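Local coordinates for protein amine oxidase (Emericella nidulans, PDB 3PGB) that probably oxidises primary amines, using a copper ion and a topaquinone cofactor formed within its own chain, at residues I195-A200 against T210-E215; F240-D245 against L254-Y259; F248-L253 against W310-Q315; V300-N305 against S510-N515. One frame throughout, in Å; residues are numbered along the deposited sequence.

Interaction 1: I195-A200 against T210-E215; sequences ISASIA and TALGLE. With NAG (2-acetamido-2-deoxy-beta-D-glucopyranose), chain G.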
loop_
_atom_site.group_PDB
_atom_site.type_symbol
_atom_site.label_atom_id
_atom_site.label_comp_id
_atom_site.label_asym_id
_atom_site.label_seq_id
_atom_site.Cartn_x
_atom_site.Cartn_y
_atom_site.Cartn_z
ATOM N N ILE A 195 36.408 -12.019 32.016
ATOM C CA ILE A 195 37.165 -11.560 30.851
ATOM C C ILE A 195 37.127 -10.034 30.747
ATOM O O ILE A 195 38.137 -9.405 30.423
ATOM C CB ILE A 195 36.625 -12.175 29.532
ATOM C CG1 ILE A 195 36.886 -13.682 29.492
ATOM C CG2 ILE A 195 37.277 -11.512 28.323
ATOM C CD1 ILE A 195 36.064 -14.412 28.453
ATOM N N SER A 196 35.968 -9.445 31.026
ATOM C CA SER A 196 35.828 -7.997 30.982
ATOM C C SER A 196 36.687 -7.313 32.043
ATOM O O SER A 196 37.248 -6.253 31.792
ATOM C CB SER A 196 34.367 -7.585 31.147
ATOM O OG SER A 196 34.264 -6.173 31.181
ATOM N N ALA A 197 36.781 -7.916 33.226
ATOM C CA ALA A 197 37.670 -7.409 34.285
ATOM C C ALA A 197 39.137 -7.482 33.858
ATOM O O ALA A 197 39.962 -6.706 34.329
ATOM C CB ALA A 197 37.454 -8.176 35.593
ATOM N N SER A 198 39.445 -8.422 32.966
ATOM C CA SER A 198 40.770 -8.537 32.355
ATOM C C SER A 198 41.155 -7.285 31.545
ATOM O O SER A 198 42.341 -6.988 31.379
ATOM C CB SER A 198 40.818 -9.770 31.444
ATOM O OG SER A 198 42.138 -10.245 31.298
ATOM N N ILE A 199 40.145 -6.578 31.028
ATOM C CA ILE A 199 40.347 -5.362 30.240
ATOM C C ILE A 199 39.551 -4.178 30.801
ATOM O O ILE A 199 39.148 -3.282 30.051
ATOM C CB ILE A 199 39.987 -5.598 28.749
ATOM C CG1 ILE A 199 38.501 -5.907 28.564
ATOM C CG2 ILE A 199 40.801 -6.750 28.188
ATOM C CD1 ILE A 199 38.042 -5.748 27.132
ATOM N N ALA A 200 39.341 -4.165 32.118
ATOM C CA ALA A 200 38.594 -3.087 32.770
ATOM C C ALA A 200 39.293 -1.744 32.597
ATOM O O ALA A 200 38.644 -0.717 32.377
ATOM C CB ALA A 200 38.412 -3.382 34.237
ATOM N N THR A 210 32.732 0.358 32.742
ATOM C CA THR A 210 33.083 -1.015 33.089
ATOM C C THR A 210 31.842 -1.900 33.081
ATOM O O THR A 210 30.738 -1.440 33.377
ATOM C CB THR A 210 33.724 -1.119 34.500
ATOM O OG1 THR A 210 32.885 -0.470 35.463
ATOM C CG2 THR A 210 35.108 -0.492 34.535
ATOM N N ALA A 211 32.041 -3.168 32.725
ATOM C CA ALA A 211 31.049 -4.223 32.934
ATOM C C ALA A 211 31.690 -5.313 33.793
ATOM O O ALA A 211 32.515 -6.091 33.310
ATOM C CB ALA A 211 30.580 -4.797 31.602
ATOM N N LEU A 212 31.326 -5.343 35.073
ATOM C CA LEU A 212 31.859 -6.332 36.018
ATOM C C LEU A 212 30.790 -7.153 36.763
ATOM O O LEU A 212 31.115 -8.160 37.392
ATOM C CB LEU A 212 32.763 -5.628 37.028
ATOM C CG LEU A 212 33.820 -4.704 36.421
ATOM C CD1 LEU A 212 34.553 -3.940 37.517
ATOM C CD2 LEU A 212 34.791 -5.493 35.551
ATOM N N GLY A 213 29.529 -6.737 36.681
ATOM C CA GLY A 213 28.434 -7.381 37.417
ATOM C C GLY A 213 28.102 -6.689 38.730
ATOM O O GLY A 213 27.562 -7.309 39.641
ATOM N N LEU A 214 28.418 -5.399 38.817
ATOM C CA LEU A 214 28.196 -4.595 40.021
ATOM C C LEU A 214 27.133 -3.522 39.771
ATOM O O LEU A 214 26.693 -3.320 38.636
ATOM C CB LEU A 214 29.513 -3.932 40.442
ATOM C CG LEU A 214 30.595 -4.763 41.157
ATOM C CD1 LEU A 214 30.409 -6.272 41.006
ATOM C CD2 LEU A 214 31.985 -4.352 40.651
ATOM N N GLU A 215 26.725 -2.839 40.840
ATOM C CA GLU A 215 25.780 -1.725 40.738
ATOM C C GLU A 215 26.370 -0.563 39.938
ATOM O O GLU A 215 25.647 0.112 39.203
ATOM C CB GLU A 215 25.369 -1.230 42.129
HETATM C C1 NAG G . 33.256 -0.105 39.848
HETATM C C2 NAG G . 34.136 0.834 39.027
HETATM C C3 NAG G . 35.479 0.169 38.720
HETATM C C4 NAG G . 36.134 -0.393 39.988
HETATM C C5 NAG G . 35.122 -1.181 40.836
HETATM C C6 NAG G . 35.714 -1.641 42.174
HETATM C C7 NAG G . 33.424 2.458 37.296
HETATM C C8 NAG G . 32.668 2.648 36.013
HETATM N N2 NAG G . 33.454 1.211 37.797
HETATM O O3 NAG G . 36.340 1.100 38.092
HETATM O O4 NAG G . 37.233 -1.217 39.642
HETATM O O5 NAG G . 33.934 -0.426 41.053
HETATM O O6 NAG G . 36.142 -0.546 42.965
HETATM O O7 NAG G . 33.971 3.432 37.814
HETATM O O HOH W 1 34.879 -3.647 31.896
#

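Interaction 2: F240-D245 against L254-Y259; sequences FWNMAD and LPLGLY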
loop_
_atom_site.group_PDB
_atom_site.type_symbol
_atom_site.label_atom_id
_atom_site.label_comp_id
_atom_site.label_asym_id
_atom_site.label_seq_id
_atom_site.Cartn_x
_atom_site.Cartn_y
_atom_site.Cartn_z
ATOM N N PHE A 240 30.523 -5.110 23.658
ATOM C CA PHE A 240 30.184 -4.168 24.714
ATOM C C PHE A 240 29.165 -3.149 24.184
ATOM O O PHE A 240 29.261 -2.711 23.042
ATOM C CB PHE A 240 31.436 -3.462 25.240
ATOM C CG PHE A 240 32.306 -4.339 26.102
ATOM C CD1 PHE A 240 32.230 -4.265 27.487
ATOM C CD2 PHE A 240 33.192 -5.244 25.528
ATOM C CE1 PHE A 240 33.025 -5.068 28.287
ATOM C CE2 PHE A 240 33.988 -6.057 26.320
ATOM C CZ PHE A 240 33.909 -5.964 27.702
ATOM N N TRP A 241 28.177 -2.806 25.012
ATOM C CA TRP A 241 27.238 -1.722 24.713
ATOM C C TRP A 241 27.257 -0.702 25.841
ATOM O O TRP A 241 27.533 -1.054 26.987
ATOM C CB TRP A 241 25.810 -2.248 24.575
ATOM C CG TRP A 241 25.630 -3.343 23.587
ATOM C CD1 TRP A 241 26.036 -4.638 23.716
ATOM C CD2 TRP A 241 24.963 -3.252 22.327
ATOM N NE1 TRP A 241 25.673 -5.360 22.603
ATOM C CE2 TRP A 241 25.009 -4.532 21.737
ATOM C CE3 TRP A 241 24.333 -2.212 21.635
ATOM C CZ2 TRP A 241 24.448 -4.797 20.488
ATOM C CZ3 TRP A 241 23.777 -2.475 20.394
ATOM C CH2 TRP A 241 23.841 -3.755 19.833
ATOM N N ASN A 242 26.954 0.551 25.518
ATOM C CA ASN A 242 26.683 1.568 26.543
ATOM C C ASN A 242 25.264 1.416 27.081
ATOM O O ASN A 242 24.354 1.042 26.352
ATOM C CB ASN A 242 26.880 2.995 25.999
ATOM C CG ASN A 242 28.061 3.718 26.637
ATOM O OD1 ASN A 242 28.445 3.428 27.774
ATOM N ND2 ASN A 242 28.631 4.679 25.908
ATOM N N MET A 243 25.087 1.712 28.360
ATOM C CA MET A 243 23.780 1.625 28.991
ATOM C C MET A 243 22.994 2.911 28.762
ATOM O O MET A 243 23.571 4.001 28.680
ATOM C CB MET A 243 23.919 1.322 30.490
ATOM C CG MET A 243 24.239 -0.144 30.781
ATOM S SD MET A 243 24.244 -0.596 32.527
ATOM C CE MET A 243 22.500 -0.437 32.940
ATOM N N ALA A 244 21.677 2.769 28.648
ATOM C CA ALA A 244 20.781 3.910 28.487
ATOM C C ALA A 244 20.563 4.564 29.833
ATOM O O ALA A 244 20.760 3.934 30.873
ATOM C CB ALA A 244 19.444 3.467 27.902
ATOM N N ASP A 245 20.148 5.827 29.809
ATOM C CA ASP A 245 19.795 6.546 31.033
ATOM C C ASP A 245 18.576 5.889 31.677
ATOM O O ASP A 245 17.834 5.152 31.019
ATOM C CB ASP A 245 19.503 8.022 30.735
ATOM C CG ASP A 245 20.698 8.757 30.119
ATOM O OD1 ASP A 245 21.856 8.365 30.385
ATOM O OD2 ASP A 245 20.469 9.736 29.369
ATOM N N LEU A 254 23.326 2.012 21.149
ATOM C CA LEU A 254 24.578 2.368 21.827
ATOM C C LEU A 254 25.693 1.302 21.751
ATOM O O LEU A 254 26.323 0.998 22.760
ATOM C CB LEU A 254 24.275 2.686 23.300
ATOM C CG LEU A 254 23.167 3.711 23.560
ATOM C CD1 LEU A 254 22.915 3.853 25.054
ATOM C CD2 LEU A 254 23.503 5.071 22.920
ATOM N N PRO A 255 25.961 0.750 20.554
ATOM C CA PRO A 255 27.073 -0.202 20.432
ATOM C C PRO A 255 28.426 0.473 20.665
ATOM O O PRO A 255 28.549 1.680 20.443
ATOM C CB PRO A 255 26.961 -0.684 18.986
ATOM C CG PRO A 255 26.286 0.430 18.263
ATOM C CD PRO A 255 25.341 1.041 19.249
ATOM N N LEU A 256 29.424 -0.292 21.110
ATOM C CA LEU A 256 30.742 0.282 21.448
ATOM C C LEU A 256 31.914 -0.235 20.605
ATOM O O LEU A 256 32.948 0.426 20.525
ATOM C CB LEU A 256 31.040 0.103 22.935
ATOM C CG LEU A 256 30.112 0.831 23.912
ATOM C CD1 LEU A 256 30.639 0.672 25.336
ATOM C CD2 LEU A 256 29.968 2.312 23.553
ATOM N N GLY A 257 31.768 -1.414 20.002
ATOM C CA GLY A 257 32.650 -1.841 18.910
ATOM C C GLY A 257 33.825 -2.724 19.274
ATOM O O GLY A 257 34.779 -2.830 18.501
ATOM N N LEU A 258 33.765 -3.356 20.442
ATOM C CA LEU A 258 34.792 -4.291 20.870
ATOM C C LEU A 258 34.132 -5.656 20.981
ATOM O O LEU A 258 33.144 -5.814 21.697
ATOM C CB LEU A 258 35.378 -3.851 22.211
ATOM C CG LEU A 258 36.496 -4.702 22.820
ATOM C CD1 LEU A 258 37.663 -4.878 21.853
ATOM C CD2 LEU A 258 36.964 -4.073 24.118
ATOM N N TYR A 259 34.678 -6.634 20.264
ATOM C CA TYR A 259 34.047 -7.941 20.125
ATOM C C TYR A 259 34.888 -9.053 20.744
ATOM O O TYR A 259 36.114 -8.948 20.826
ATOM C CB TYR A 259 33.773 -8.228 18.655
ATOM C CG TYR A 259 33.067 -7.083 17.964
ATOM C CD1 TYR A 259 31.688 -7.079 17.808
ATOM C CD2 TYR A 259 33.781 -5.993 17.488
ATOM C CE1 TYR A 259 31.047 -6.029 17.181
ATOM C CE2 TYR A 259 33.150 -4.935 16.867
ATOM C CZ TYR A 259 31.786 -4.958 16.717
ATOM O OH TYR A 259 31.176 -3.908 16.091
#

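Interaction 3: F248-L253 against W310-Q315; sequences FDSETL and WAHTEQ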
loop_
_atom_site.group_PDB
_atom_site.type_symbol
_atom_site.label_atom_id
_atom_site.label_comp_id
_atom_site.label_asym_id
_atom_site.label_seq_id
_atom_site.Cartn_x
_atom_site.Cartn_y
_atom_site.Cartn_z
ATOM N N PHE A 248 14.803 5.039 30.083
ATOM C CA PHE A 248 14.827 5.075 28.615
ATOM C C PHE A 248 15.244 3.700 28.075
ATOM O O PHE A 248 16.021 2.995 28.712
ATOM C CB PHE A 248 15.765 6.173 28.115
ATOM C CG PHE A 248 15.247 7.567 28.358
ATOM C CD1 PHE A 248 14.188 8.069 27.604
ATOM C CD2 PHE A 248 15.811 8.380 29.344
ATOM C CE1 PHE A 248 13.702 9.353 27.817
ATOM C CE2 PHE A 248 15.330 9.670 29.570
ATOM C CZ PHE A 248 14.271 10.156 28.802
ATOM N N ASP A 249 14.720 3.315 26.914
ATOM C CA ASP A 249 14.976 1.978 26.361
ATOM C C ASP A 249 15.835 2.051 25.089
ATOM O O ASP A 249 15.513 1.443 24.062
ATOM C CB ASP A 249 13.643 1.264 26.081
ATOM C CG ASP A 249 13.786 -0.249 26.015
ATOM O OD1 ASP A 249 14.540 -0.824 26.824
ATOM O OD2 ASP A 249 13.131 -0.865 25.156
ATOM N N SER A 250 16.952 2.767 25.178
ATOM C CA SER A 250 17.721 3.137 23.995
ATOM C C SER A 250 19.056 2.387 23.816
ATOM O O SER A 250 19.879 2.796 22.999
ATOM C CB SER A 250 17.980 4.645 24.038
ATOM O OG SER A 250 18.779 4.985 25.159
ATOM N N GLU A 251 19.264 1.288 24.541
ATOM C CA GLU A 251 20.564 0.611 24.527
ATOM C C GLU A 251 20.950 0.072 23.153
ATOM O O GLU A 251 22.123 0.125 22.774
ATOM C CB GLU A 251 20.614 -0.525 25.547
ATOM C CG GLU A 251 21.993 -1.204 25.615
ATOM C CD GLU A 251 22.131 -2.175 26.771
ATOM O OE1 GLU A 251 22.693 -3.268 26.549
ATOM O OE2 GLU A 251 21.675 -1.854 27.893
ATOM N N THR A 252 19.971 -0.435 22.405
ATOM C CA THR A 252 20.245 -0.976 21.073
ATOM C C THR A 252 20.754 0.090 20.081
ATOM O O THR A 252 21.180 -0.258 18.990
ATOM C CB THR A 252 19.019 -1.722 20.469
ATOM O OG1 THR A 252 18.001 -0.785 20.090
ATOM C CG2 THR A 252 18.451 -2.737 21.456
ATOM N N LEU A 253 20.702 1.368 20.461
ATOM C CA LEU A 253 21.367 2.452 19.720
ATOM C C LEU A 253 22.771 2.804 20.231
ATOM O O LEU A 253 23.345 3.787 19.777
ATOM C CB LEU A 253 20.524 3.730 19.768
ATOM C CG LEU A 253 19.123 3.673 19.160
ATOM C CD1 LEU A 253 18.494 5.059 19.200
ATOM C CD2 LEU A 253 19.155 3.122 17.739
ATOM N N TRP A 310 18.731 12.602 21.400
ATOM C CA TRP A 310 18.731 12.019 20.054
ATOM C C TRP A 310 18.218 10.577 20.007
ATOM O O TRP A 310 17.618 10.172 19.012
ATOM C CB TRP A 310 20.143 12.074 19.451
ATOM C CG TRP A 310 21.148 11.161 20.121
ATOM C CD1 TRP A 310 21.930 11.449 21.203
ATOM C CD2 TRP A 310 21.475 9.815 19.742
ATOM N NE1 TRP A 310 22.729 10.369 21.520
ATOM C CE2 TRP A 310 22.468 9.355 20.639
ATOM C CE3 TRP A 310 21.033 8.959 18.728
ATOM C CZ2 TRP A 310 23.016 8.078 20.554
ATOM C CZ3 TRP A 310 21.583 7.686 18.646
ATOM C CH2 TRP A 310 22.563 7.261 19.555
ATOM N N ALA A 311 18.469 9.813 21.073
ATOM C CA ALA A 311 18.038 8.410 21.162
ATOM C C ALA A 311 16.736 8.204 21.945
ATOM O O ALA A 311 16.311 7.068 22.151
ATOM C CB ALA A 311 19.148 7.563 21.778
ATOM N N HIS A 312 16.102 9.294 22.372
ATOM C CA HIS A 312 14.891 9.213 23.184
ATOM C C HIS A 312 13.660 9.605 22.374
ATOM O O HIS A 312 13.760 10.345 21.406
ATOM C CB HIS A 312 15.027 10.107 24.413
ATOM C CG HIS A 312 16.126 9.693 25.338
ATOM N ND1 HIS A 312 16.563 10.486 26.377
ATOM C CD2 HIS A 312 16.882 8.570 25.380
ATOM C CE1 HIS A 312 17.532 9.865 27.023
ATOM N NE2 HIS A 312 17.745 8.701 26.438
ATOM N N THR A 313 12.497 9.121 22.798
ATOM C CA THR A 313 11.262 9.238 22.013
ATOM C C THR A 313 10.410 10.460 22.354
ATOM O O THR A 313 9.459 10.767 21.632
ATOM C CB THR A 313 10.402 7.987 22.195
ATOM O OG1 THR A 313 10.141 7.794 23.592
ATOM C CG2 THR A 313 11.127 6.770 21.641
ATOM N N GLU A 314 10.741 11.128 23.458
ATOM C CA GLU A 314 10.115 12.394 23.873
ATOM C C GLU A 314 10.017 13.421 22.738
ATOM O O GLU A 314 10.804 13.394 21.786
ATOM C CB GLU A 314 10.924 13.017 25.031
ATOM C CG GLU A 314 12.403 13.347 24.657
ATOM C CD GLU A 314 13.271 13.848 25.832
ATOM O OE1 GLU A 314 14.315 14.492 25.550
ATOM O OE2 GLU A 314 12.929 13.598 27.018
ATOM N N GLN A 315 9.066 14.341 22.859
ATOM C CA GLN A 315 8.936 15.433 21.899
ATOM C C GLN A 315 10.242 16.219 21.809
ATOM O O GLN A 315 10.862 16.508 22.826
ATOM C CB GLN A 315 7.792 16.366 22.303
ATOM C CG GLN A 315 7.425 17.424 21.258
ATOM C CD GLN A 315 8.411 18.577 21.193
ATOM O OE1 GLN A 315 9.050 18.923 22.186
ATOM N NE2 GLN A 315 8.539 19.176 20.016
#

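Interaction 4: V300-N305 against S510-N515; sequences VKLKPN and SAYYAN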
loop_
_atom_site.group_PDB
_atom_site.type_symbol
_atom_site.label_atom_id
_atom_site.label_comp_id
_atom_site.label_asym_id
_atom_site.label_seq_id
_atom_site.Cartn_x
_atom_site.Cartn_y
_atom_site.Cartn_z
ATOM N N VAL A 300 44.714 3.306 17.403
ATOM C CA VAL A 300 43.524 4.093 17.110
ATOM C C VAL A 300 42.401 3.748 18.085
ATOM O O VAL A 300 41.925 2.613 18.127
ATOM C CB VAL A 300 43.053 3.872 15.660
ATOM C CG1 VAL A 300 41.721 4.554 15.417
ATOM C CG2 VAL A 300 44.104 4.387 14.687
ATOM N N LYS A 301 41.996 4.743 18.870
ATOM C CA LYS A 301 40.914 4.599 19.830
ATOM C C LYS A 301 39.712 5.318 19.259
ATOM O O LYS A 301 39.815 6.491 18.907
ATOM C CB LYS A 301 41.305 5.214 21.172
ATOM C CG LYS A 301 42.514 4.557 21.813
ATOM C CD LYS A 301 42.960 5.289 23.078
ATOM C CE LYS A 301 44.181 4.615 23.699
ATOM N NZ LYS A 301 44.745 5.355 24.863
ATOM N N LEU A 302 38.586 4.616 19.155
ATOM C CA LEU A 302 37.378 5.176 18.544
ATOM C C LEU A 302 36.306 5.495 19.593
ATOM O O LEU A 302 36.198 4.818 20.617
ATOM C CB LEU A 302 36.830 4.216 17.483
ATOM C CG LEU A 302 37.796 3.889 16.340
ATOM C CD1 LEU A 302 37.202 2.843 15.406
ATOM C CD2 LEU A 302 38.174 5.144 15.564
ATOM N N LYS A 303 35.509 6.523 19.306
ATOM C CA LYS A 303 34.589 7.105 20.284
ATOM C C LYS A 303 33.349 6.238 20.553
ATOM O O LYS A 303 32.878 5.528 19.667
ATOM C CB LYS A 303 34.131 8.494 19.815
ATOM C CG LYS A 303 35.239 9.549 19.673
ATOM C CD LYS A 303 34.702 10.780 18.915
ATOM C CE LYS A 303 35.806 11.737 18.435
ATOM N NZ LYS A 303 36.216 12.716 19.487
ATOM N N PRO A 304 32.805 6.313 21.779
ATOM C CA PRO A 304 31.567 5.621 22.102
ATOM C C PRO A 304 30.325 6.320 21.560
ATOM O O PRO A 304 30.370 7.500 21.203
ATOM C CB PRO A 304 31.523 5.697 23.621
ATOM C CG PRO A 304 32.195 6.957 23.932
ATOM C CD PRO A 304 33.298 7.091 22.926
ATOM N N ASN A 305 29.228 5.576 21.512
ATOM C CA ASN A 305 27.907 6.160 21.389
ATOM C C ASN A 305 27.372 6.339 22.799
ATOM O O ASN A 305 27.256 5.368 23.533
ATOM C CB ASN A 305 26.984 5.242 20.587
ATOM C CG ASN A 305 27.413 5.101 19.138
ATOM O OD1 ASN A 305 27.286 6.038 18.347
ATOM N ND2 ASN A 305 27.912 3.926 18.778
ATOM N N SER A 510 21.268 -1.391 16.438
ATOM C CA SER A 510 22.281 -0.581 15.783
ATOM C C SER A 510 23.547 -1.379 15.506
ATOM O O SER A 510 23.643 -2.549 15.865
ATOM C CB SER A 510 22.592 0.608 16.692
ATOM O OG SER A 510 23.487 1.512 16.099
ATOM N N ALA A 511 24.508 -0.741 14.847
ATOM C CA ALA A 511 25.828 -1.319 14.615
ATOM C C ALA A 511 26.877 -0.233 14.793
ATOM O O ALA A 511 26.618 0.932 14.491
ATOM C CB ALA A 511 25.912 -1.911 13.217
ATOM N N TYR A 512 28.052 -0.607 15.294
ATOM C CA TYR A 512 29.152 0.344 15.459
ATOM C C TYR A 512 29.627 0.801 14.087
ATOM O O TYR A 512 29.682 0.006 13.147
ATOM C CB TYR A 512 30.308 -0.277 16.253
ATOM C CG TYR A 512 31.276 0.741 16.821
ATOM C CD1 TYR A 512 30.887 1.610 17.843
ATOM C CD2 TYR A 512 32.577 0.833 16.347
ATOM C CE1 TYR A 512 31.770 2.546 18.371
ATOM C CE2 TYR A 512 33.466 1.765 16.862
ATOM C CZ TYR A 512 33.058 2.612 17.876
ATOM O OH TYR A 512 33.942 3.527 18.381
ATOM N N TYR A 513 29.964 2.081 13.975
ATOM C CA TYR A 513 30.235 2.696 12.668
ATOM C C TYR A 513 31.501 2.165 12.016
ATOM O O TYR A 513 31.565 2.051 10.791
ATOM C CB TYR A 513 30.337 4.218 12.791
ATOM C CG TYR A 513 31.709 4.738 13.172
ATOM C CD1 TYR A 513 32.552 5.293 12.213
ATOM C CD2 TYR A 513 32.165 4.674 14.489
ATOM C CE1 TYR A 513 33.815 5.771 12.552
ATOM C CE2 TYR A 513 33.424 5.155 14.843
ATOM C CZ TYR A 513 34.243 5.701 13.871
ATOM O OH TYR A 513 35.485 6.175 14.212
ATOM N N ALA A 514 32.494 1.836 12.842
ATOM C CA ALA A 514 33.856 1.615 12.372
ATOM C C ALA A 514 33.922 0.543 11.294
ATOM O O ALA A 514 33.583 -0.609 11.535
ATOM C CB ALA A 514 34.773 1.258 13.544
ATOM N N ASN A 515 34.331 0.953 10.096
ATOM C CA ASN A 515 34.599 0.035 8.992
ATOM C C ASN A 515 33.366 -0.720 8.486
ATOM O O ASN A 515 33.501 -1.768 7.849
ATOM C CB ASN A 515 35.680 -0.972 9.392
ATOM C CG ASN A 515 36.795 -0.335 10.187
ATOM O OD1 ASN A 515 37.528 0.516 9.677
ATOM N ND2 ASN A 515 36.917 -0.726 11.453
HETATM O O HOH W 2 35.372 7.354 16.617
#

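Interaction 1: I195-A200 against T210-E215
The end of helix 186-198 and the turn into the next helix run beside an irregular piece of chain, with the CA atoms of Ala200 and Thr210 5.9 Å apart and Ser196 and Ala197 level with Ala211 and Leu212. Ser196 makes the direct polar link: its OG gives a hydrogen bond of 2.8 Å to Ala211 O, arriving in the carbonyl plane on a lone pair. With chi1 at 177°, OG swings away from its own backbone N and reaches the loop. A water completes a small ring, donating to Ser196 OG and accepting from Ala211 N at 3.0 Å, so both backbone polar groups of Ala211 are satisfied here. Beside this, Leu212 lays one branch on the helix, CD2 lying 3.7 Å from Ala197 CA and reaching across to Ala200 CB at 4.4 Å. Thr210 divides its two branches: CG2 approaches Ala200, while OG1 accepts from N2 of the N-acetylglucosamine at Asn216, at 2.9 Å. The carboxylate of Asp217 takes the backbone N-H groups of Leu212, Gly213 and Leu214, holding the turn that follows. Phe240, from strand 235-242, packs under both Ser196 and Ala211. The arrangement is that of a helix laid over an antiparallel sheet, consistent with the small alpha/beta domains that precede the catalytic domain in copper amine oxidases.

Interaction 2: F240-D245 against L254-Y259
Trp241 and Pro255 form a non-hydrogen-bonded pair in a long-looped beta hairpin, where strands 235-242 and 255-263 run antiparallel as neighbours in a five-stranded sheet. The firm bond beside this pair is Asn242 N to Leu254 O, 2.9 Å long and fairly straight at 162°. On the other side Leu256 N reaches Phe240 O only weakly, at 3.1 Å. Beyond that bond the regular pairing breaks, since Phe240 N goes, also weakly, to Leu258 O rather than to Leu256 O, with Gly257 at positive phi in between. Pro255 has no N-H to offer, and Trp241 turns its backbone bonding to Asp220 on the strand beyond. Two further polar groups, Asn242 ND2 and Pro255 O, are both satisfied by Asn305, the first through its carbonyl O and the second through its ND2. The Asn242 side chain crosses Leu256 at about a right angle, ND2 3.6 Å from CD2. Leu254 sends CD1 past the carbonyl of Asn242, 3.4 Å from its O. Phe240 and Leu258 point the same way side by side, with Leu258 O in the plane of the phenyl ring at its edge. On the face holding Trp241 and Pro255, the indole, itself stacked on Trp222, meets the proline obliquely: CE3 is 3.5 Å from Pro255 N, and CZ3 is 3.9 Å from Pro255 CB.

Interaction 3: F248-L253 against W310-Q315
A face-to-face aromatic stack of Phe248 on His312 joins two loops beside the second subunit, one from the hairpin between strands 235-242 and 255-263, the other running on from the end of a short 3-10 segment. The rings are only 6° from parallel, with centroids 3.4 Å apart, so the imidazole lies squarely over the phenyl; CE1 of His312 comes to 3.2 Å from Phe248 CD2. The imidazole's rotation is fixed by Asp307, whose OD2 bonds His312 NE2 while its OD1 takes Ser250 OG; this carboxylate would probably polarise the imidazole. Ser250 OG itself sits near the imidazole plane, at its edge. Below the stack the contact turns apolar: Ala311 CB touches both Ser250 CB and Leu253 CD1, 3.7 Å from the latter. The second subunit packs its Arg738 on Phe248, and its His459 bonds Asp249. Trp310, stacked on His524 and bonded through NE1 to Val306 O, has chi1 at 69°, which carries the indole toward Leu253. It presents its edge there, CH2 lying 3.6 Å from Leu253 O and 4.1 Å from Leu253 CB.

Interaction 4: V300-N305 against S510-N515
The phenol ring of Tyr512 turns its edge to the 300-305 loop, with Lys303 O and Leu302 CB both near the ring plane, while CD2 of Tyr513 lies over one face, offset toward the rim. The neighbouring Tyr513 ring has Ala514 CB over the centre of one face and is met obliquely by Leu302 CD2. The Asn305 amide also comes to Tyr512 obliquely, the two planes 77° apart and ND2 3.9 Å from CD1; that nitrogen bonds to Ser526 O, not to the ring. Tyr512 OH donates to Lys303 O in a short bond of 2.6 Å, from a position 43° above the carbonyl plane and so off the lone pairs. With chi1 near -162° the ring stands beside the carbonyl carbon, which points its hydroxyl at Lys303. The same hydroxyl presses on Leu302 CB at 3.1 Å, a tight fit. Leu302 uses both branches: CD2 touches Tyr513 OH at 3.2 Å, and CD1 meets Ala514 CB at 3.4 Å. A water links the two pieces a second time, accepting from Lys303 N at 2.8 Å and lying 2.7 Å from Tyr513 OH. Lys303 thus has its carbonyl bonded by Tyr512 OH and its N-H by the water that also bonds Tyr513 OH. Tyr279 OH bonds Leu302 N. Far apart in sequence, the two segments join the loop after helix 287-294, in the DUF1965 family region, to strand 511-512 of the enzyme-family region, consistent with an interdomain contact in copper amine oxidases.

Interactions 1 and 2 share the packing under the helix: Phe240 CE1 lies 3.3 Å from Ser196 OG, and Ile199 CD1 lies 3.6 Å from Leu258 CD2. Interaction 3 uses the loop of the hairpin of interaction 2, and their segments alternate along the chain; Ala244 CB sits 3.2 Å from Ser250 OG. Interaction 4 is tied to both: its Asn305 bonds Asn242 and Pro255 of interaction 2, and its Ser510 N bonds Thr252 O of interaction 3 at 2.8 Å. Interactions 2 and 3 come nearest the copper site: the side chains of Trp241 and Leu253 are about 14 and 11 Å from the metal. Interactions 1 and 4 lie away from it.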